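Local coordinates for double-stranded RNA-binding protein 1 (Arabidopsis thaliana, PDB 3ADG) that binds double-stranded RNA and assists DICER-LIKE 1 in accurate processing of primary microRNAs in the nucleus, here represented by its first double-stranded RNA-binding domain, at residues R8-A13 against P19-E24; I25-P30 against S34-T39. All coordinates share one frame; numbering follows the deposited sequence.

Contact 1 (R8-A13 against P19-E24); sequences RLQEYA and PTPVYE
Leu9 lays its branched end against the ring of Pro21, with CG 3.7 Å from Pro21 CG and CD2 equally near that ring carbon. The leucine has CG anti to its amide nitrogen (chi1 -170°), which swings CG against the proline; the CD2 branch goes on past it to the phenol end of Tyr23, 3.8 Å from its OH. One helical turn on, Ala13 meets the neighbouring CD corner of the ring: its CB sits 3.7 Å from Pro21 CD and at a similar distance from the carbonyl oxygen of Pro19. Pro21 is thus wedged against the side of helix 5-15, just before strand 22-28 begins. Gln10 flanks this patch. Its chain bends at chi2 (53°) and turns the amide toward Thr20, although the exact position of NE2 is doubtful because it sits too close to Thr20 CG2. A water joins the two polar side chains, donating to Gln10 OE1 (2.8 Å) and hydrogen-bonded to Thr20 OG1 at 2.7 Å. An alanine in place of Gln10 would probably leave this water, and through it Thr20 OG1, without its link to the helix. Leu71 of helix 56-71 also packs on Leu9, and Val40 of the neighbouring strand on Pro21. The first helix of the dsRBD fold therefore meets the start of the sheet through aliphatic packing, with a water-mediated polar link at the more exposed margin.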
loop_
_atom_site.group_PDB
_atom_site.type_symbol
_atom_site.label_atom_id
_atom_site.label_comp_id
_atom_site.label_asym_id
_atom_site.label_seq_id
_atom_site.Cartn_x
_atom_site.Cartn_y
_atom_site.Cartn_z
ATOM N N ARG A 8 -8.809 5.617 2.482
ATOM C CA ARG A 8 -9.465 6.095 1.240
ATOM C C ARG A 8 -9.576 4.943 0.236
ATOM O O ARG A 8 -10.557 4.827 -0.513
ATOM C CB ARG A 8 -8.686 7.251 0.607
ATOM C CG ARG A 8 -8.836 8.548 1.345
ATOM C CD ARG A 8 -8.125 9.627 0.557
ATOM N NE ARG A 8 -8.082 10.878 1.295
ATOM C CZ ARG A 8 -7.128 11.783 1.100
ATOM N NH1 ARG A 8 -6.199 11.550 0.163
ATOM N NH2 ARG A 8 -7.116 12.902 1.813
ATOM N N LEU A 9 -8.577 4.069 0.242
ATOM C CA LEU A 9 -8.582 2.941 -0.684
ATOM C C LEU A 9 -9.621 1.921 -0.216
ATOM O O LEU A 9 -10.337 1.341 -1.029
ATOM C CB LEU A 9 -7.201 2.294 -0.776
ATOM C CG LEU A 9 -7.021 1.269 -1.889
ATOM C CD1 LEU A 9 -7.151 1.957 -3.228
ATOM C CD2 LEU A 9 -5.641 0.609 -1.731
ATOM N N GLN A 10 -9.705 1.699 1.097
ATOM C CA GLN A 10 -10.733 0.799 1.637
ATOM C C GLN A 10 -12.149 1.277 1.271
ATOM O O GLN A 10 -13.024 0.492 0.903
ATOM C CB GLN A 10 -10.575 0.664 3.161
ATOM C CG GLN A 10 -11.683 -0.151 3.775
ATOM C CD GLN A 10 -11.820 -1.480 3.082
ATOM O OE1 GLN A 10 -12.805 -1.739 2.397
ATOM N NE2 GLN A 10 -10.813 -2.324 3.229
ATOM N N GLU A 11 -12.370 2.579 1.342
ATOM C CA GLU A 11 -13.680 3.122 1.018
ATOM C C GLU A 11 -13.995 2.868 -0.470
ATOM O O GLU A 11 -15.138 2.520 -0.827
ATOM C CB GLU A 11 -13.703 4.609 1.308
ATOM C CG GLU A 11 -13.751 4.919 2.786
ATOM C CD GLU A 11 -13.744 6.409 3.052
ATOM O OE1 GLU A 11 -14.110 7.184 2.129
ATOM O OE2 GLU A 11 -13.367 6.794 4.188
ATOM N N TYR A 12 -12.982 3.083 -1.310
ATOM C CA TYR A 12 -13.064 2.779 -2.740
ATOM C C TYR A 12 -13.448 1.312 -2.985
ATOM O O TYR A 12 -14.392 1.016 -3.757
ATOM C CB TYR A 12 -11.742 3.106 -3.444
ATOM C CG TYR A 12 -11.803 2.791 -4.939
ATOM C CD1 TYR A 12 -12.087 3.792 -5.873
ATOM C CD2 TYR A 12 -11.586 1.480 -5.407
ATOM C CE1 TYR A 12 -12.152 3.505 -7.262
ATOM C CE2 TYR A 12 -11.643 1.177 -6.782
ATOM C CZ TYR A 12 -11.941 2.208 -7.707
ATOM O OH TYR A 12 -12.010 1.919 -9.067
ATOM N N ALA A 13 -12.709 0.408 -2.331
ATOM C CA ALA A 13 -12.975 -1.033 -2.431
ATOM C C ALA A 13 -14.443 -1.318 -2.104
ATOM O O ALA A 13 -15.151 -2.007 -2.850
ATOM C CB ALA A 13 -12.059 -1.796 -1.526
ATOM N N PRO A 19 -13.031 -6.842 -2.770
ATOM C CA PRO A 19 -12.482 -7.179 -1.456
ATOM C C PRO A 19 -11.569 -6.082 -0.879
ATOM O O PRO A 19 -10.901 -5.326 -1.615
ATOM C CB PRO A 19 -11.670 -8.460 -1.726
ATOM C CG PRO A 19 -12.337 -9.069 -2.936
ATOM C CD PRO A 19 -12.664 -7.847 -3.784
ATOM N N THR A 20 -11.570 -5.994 0.446
ATOM C CA THR A 20 -10.632 -5.133 1.163
ATOM C C THR A 20 -9.247 -5.297 0.575
ATOM O O THR A 20 -8.805 -6.449 0.386
ATOM C CB THR A 20 -10.650 -5.478 2.669
ATOM O OG1 THR A 20 -11.974 -5.228 3.176
ATOM C CG2 THR A 20 -9.629 -4.631 3.443
ATOM N N PRO A 21 -8.566 -4.161 0.259
ATOM C CA PRO A 21 -7.191 -4.257 -0.252
ATOM C C PRO A 21 -6.355 -5.042 0.729
ATOM O O PRO A 21 -6.502 -4.868 1.945
ATOM C CB PRO A 21 -6.697 -2.798 -0.278
ATOM C CG PRO A 21 -7.931 -1.951 -0.341
ATOM C CD PRO A 21 -9.034 -2.760 0.349
ATOM N N VAL A 22 -5.501 -5.920 0.211
ATOM C CA VAL A 22 -4.534 -6.612 1.038
ATOM C C VAL A 22 -3.106 -6.089 0.746
ATOM O O VAL A 22 -2.790 -5.731 -0.369
ATOM C CB VAL A 22 -4.586 -8.148 0.866
ATOM C CG1 VAL A 22 -4.107 -8.608 -0.509
ATOM C CG2 VAL A 22 -3.726 -8.780 1.897
ATOM N N TYR A 23 -2.264 -6.119 1.771
ATOM C CA TYR A 23 -0.922 -5.597 1.708
ATOM C C TYR A 23 0.111 -6.706 1.888
ATOM O O TYR A 23 0.051 -7.482 2.853
ATOM C CB TYR A 23 -0.738 -4.503 2.772
ATOM C CG TYR A 23 -1.614 -3.319 2.514
ATOM C CD1 TYR A 23 -2.948 -3.328 2.915
ATOM C CD2 TYR A 23 -1.122 -2.204 1.810
ATOM C CE1 TYR A 23 -3.784 -2.227 2.651
ATOM C CE2 TYR A 23 -1.939 -1.100 1.550
ATOM C CZ TYR A 23 -3.276 -1.137 1.950
ATOM O OH TYR A 23 -4.105 -0.078 1.673
ATOM N N GLU A 24 1.053 -6.775 0.953
ATOM C CA GLU A 24 2.271 -7.551 1.159
ATOM C C GLU A 24 3.335 -6.572 1.680
ATOM O O GLU A 24 3.449 -5.447 1.174
ATOM C CB GLU A 24 2.736 -8.185 -0.151
ATOM C CG GLU A 24 1.882 -9.317 -0.690
ATOM C CD GLU A 24 2.255 -9.653 -2.123
ATOM O OE1 GLU A 24 1.563 -10.471 -2.728
ATOM O OE2 GLU A 24 3.246 -9.074 -2.634
HETATM O O HOH W 1 -14.174 -4.133 2.119
#

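Contact 2 (I25-P30 against S34-T39)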
loop_
_atom_site.group_PDB
_atom_site.type_symbol
_atom_site.label_atom_id
_atom_site.label_comp_id
_atom_site.label_asym_id
_atom_site.label_seq_id
_atom_site.Cartn_x
_atom_site.Cartn_y
_atom_site.Cartn_z
ATOM N N ILE A 25 4.044 -6.980 2.731
ATOM C CA ILE A 25 5.114 -6.188 3.341
ATOM C C ILE A 25 6.452 -6.891 3.052
ATOM O O ILE A 25 6.617 -8.067 3.376
ATOM C CB ILE A 25 4.917 -6.057 4.896
ATOM C CG1 ILE A 25 3.542 -5.429 5.245
ATOM C CG2 ILE A 25 6.070 -5.294 5.541
ATOM C CD1 ILE A 25 3.090 -5.635 6.692
ATOM N N VAL A 26 7.388 -6.173 2.439
ATOM C CA VAL A 26 8.746 -6.657 2.225
ATOM C C VAL A 26 9.743 -5.906 3.128
ATOM O O VAL A 26 9.749 -4.667 3.208
ATOM C CB VAL A 26 9.175 -6.591 0.717
ATOM C CG1 VAL A 26 10.688 -6.869 0.545
ATOM C CG2 VAL A 26 8.373 -7.600 -0.087
ATOM N N LYS A 27 10.576 -6.668 3.827
ATOM C CA LYS A 27 11.578 -6.083 4.715
ATOM C C LYS A 27 12.993 -6.520 4.302
ATOM O O LYS A 27 13.244 -7.702 4.043
ATOM C CB LYS A 27 11.263 -6.511 6.147
ATOM C CG LYS A 27 12.037 -5.858 7.275
ATOM C CD LYS A 27 11.614 -6.566 8.544
ATOM C CE LYS A 27 12.348 -6.071 9.756
ATOM N NZ LYS A 27 11.998 -6.969 10.852
ATOM N N GLU A 28 13.921 -5.560 4.248
ATOM C CA GLU A 28 15.306 -5.846 3.858
ATOM C C GLU A 28 16.312 -5.052 4.687
ATOM O O GLU A 28 15.955 -4.106 5.391
ATOM C CB GLU A 28 15.537 -5.483 2.388
ATOM C CG GLU A 28 14.571 -6.131 1.407
ATOM C CD GLU A 28 14.841 -5.715 -0.026
ATOM O OE1 GLU A 28 15.641 -4.762 -0.259
ATOM O OE2 GLU A 28 14.257 -6.367 -0.917
ATOM N N GLY A 29 17.581 -5.433 4.578
ATOM C CA GLY A 29 18.658 -4.679 5.227
ATOM C C GLY A 29 18.946 -5.101 6.665
ATOM O O GLY A 29 18.312 -6.061 7.189
ATOM N N PRO A 30 19.909 -4.398 7.320
ATOM C CA PRO A 30 20.323 -4.737 8.694
ATOM C C PRO A 30 19.136 -4.862 9.635
ATOM O O PRO A 30 18.202 -4.056 9.565
ATOM C CB PRO A 30 21.233 -3.570 9.095
ATOM C CG PRO A 30 21.846 -3.130 7.764
ATOM C CD PRO A 30 20.671 -3.238 6.790
ATOM N N SER A 34 16.151 -1.709 9.154
ATOM C CA SER A 34 15.436 -2.367 8.080
ATOM C C SER A 34 14.760 -1.332 7.197
ATOM O O SER A 34 14.470 -0.223 7.640
ATOM C CB SER A 34 14.438 -3.400 8.602
ATOM O OG SER A 34 15.131 -4.489 9.197
ATOM N N LEU A 35 14.524 -1.732 5.951
ATOM C CA LEU A 35 13.821 -0.895 4.966
ATOM C C LEU A 35 12.614 -1.693 4.488
ATOM O O LEU A 35 12.696 -2.917 4.380
ATOM C CB LEU A 35 14.757 -0.531 3.813
ATOM C CG LEU A 35 15.872 0.448 4.199
ATOM C CD1 LEU A 35 16.783 0.690 2.966
ATOM C CD2 LEU A 35 15.349 1.782 4.798
ATOM N N PHE A 36 11.515 -0.986 4.226
ATOM C CA PHE A 36 10.221 -1.577 3.958
ATOM C C PHE A 36 9.685 -1.052 2.641
ATOM O O PHE A 36 9.826 0.126 2.322
ATOM C CB PHE A 36 9.232 -1.222 5.094
ATOM C CG PHE A 36 9.579 -1.838 6.431
ATOM C CD1 PHE A 36 10.529 -1.256 7.276
ATOM C CD2 PHE A 36 8.946 -3.007 6.858
ATOM C CE1 PHE A 36 10.832 -1.818 8.525
ATOM C CE2 PHE A 36 9.258 -3.581 8.101
ATOM C CZ PHE A 36 10.196 -3.009 8.921
ATOM N N GLN A 37 9.007 -1.943 1.931
ATOM C CA GLN A 37 8.347 -1.679 0.673
ATOM C C GLN A 37 7.068 -2.478 0.773
ATOM O O GLN A 37 7.049 -3.546 1.409
ATOM C CB GLN A 37 9.205 -2.188 -0.487
ATOM C CG GLN A 37 8.784 -1.637 -1.857
ATOM C CD GLN A 37 7.810 -2.543 -2.643
ATOM O OE1 GLN A 37 7.740 -3.764 -2.436
ATOM N NE2 GLN A 37 7.081 -1.935 -3.581
ATOM N N SER A 38 6.007 -1.989 0.156
ATOM C CA SER A 38 4.747 -2.730 0.209
ATOM C C SER A 38 4.094 -2.783 -1.171
ATOM O O SER A 38 4.247 -1.874 -1.984
ATOM C CB SER A 38 3.788 -2.106 1.237
ATOM O OG SER A 38 2.534 -2.754 1.214
ATOM N N THR A 39 3.358 -3.857 -1.407
ATOM C CA THR A 39 2.515 -3.989 -2.570
ATOM C C THR A 39 1.127 -4.135 -2.017
ATOM O O THR A 39 0.922 -4.939 -1.093
ATOM C CB THR A 39 2.863 -5.234 -3.420
ATOM O OG1 THR A 39 4.224 -5.153 -3.852
ATOM C CG2 THR A 39 1.927 -5.339 -4.670
HETATM O O HOH W 2 15.890 -6.842 7.813
#
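Strands 25-28 and 35-39 run antiparallel, their axes 4.8 Å apart at 158°, as the two arms of a beta hairpin. Val26 with Gln37 and Glu28 with Leu35 are hydrogen-bonded pairs, each closed by two backbone bonds; the straightest, Val26 N to Gln37 O (2.8 Å), has an angle of 169° at the hydrogen. Between them, Lys27 and Phe36 form a non-hydrogen-bonded pair, and Phe36 CA approaches Val26 O at 3.2 Å in a CA-H...O contact. On the sheet face that carries Ile25 and Lys27, the extended lysine runs beside the phenylalanine in the same direction. Its CG stands over one face of the Phe36 ring, 4.1 Å from the centroid, a CH-pi contact, while Ile25 CG2 meets the edge in plane, 3.9 Å from Phe36 CD2. Farther along, Lys27 CE comes within 3.2 Å of Ser34 OG. This hydroxyl beside the turn shares a water with Gly29 O, the water donating to the carbonyl at 2.6 Å. On the other face, Gln37 NE2 hydrogen-bonds to Ser49 O. The backbone ladder thus fixes the register of this exposed hairpin, while the aromatic ring gathers the aliphatic parts of Ile25 and Lys27.

In the fold
The two contacts follow one another along the chain, their centres about 20 Å apart on opposite sides of the domain centre, and both use strand 22-28. Contact 1 is partly buried and fastens helix 5-15 to the strand's beginning, whereas contact 2 lies at the surface and pairs the strand's far end with strand 35-42. Side-chain packing dominates the first; main-chain bonding dominates the second. They meet at Glu24, whose N is 2.8 Å from Thr39 O, a probable backbone hydrogen bond that continues the hairpin ladder, and whose O probably accepts from Ser38 OG. Helix 56-71 touches both, at Leu9 and Tyr23 and at Ile25 and Ser38, completing the alpha-beta-beta-beta-alpha fold.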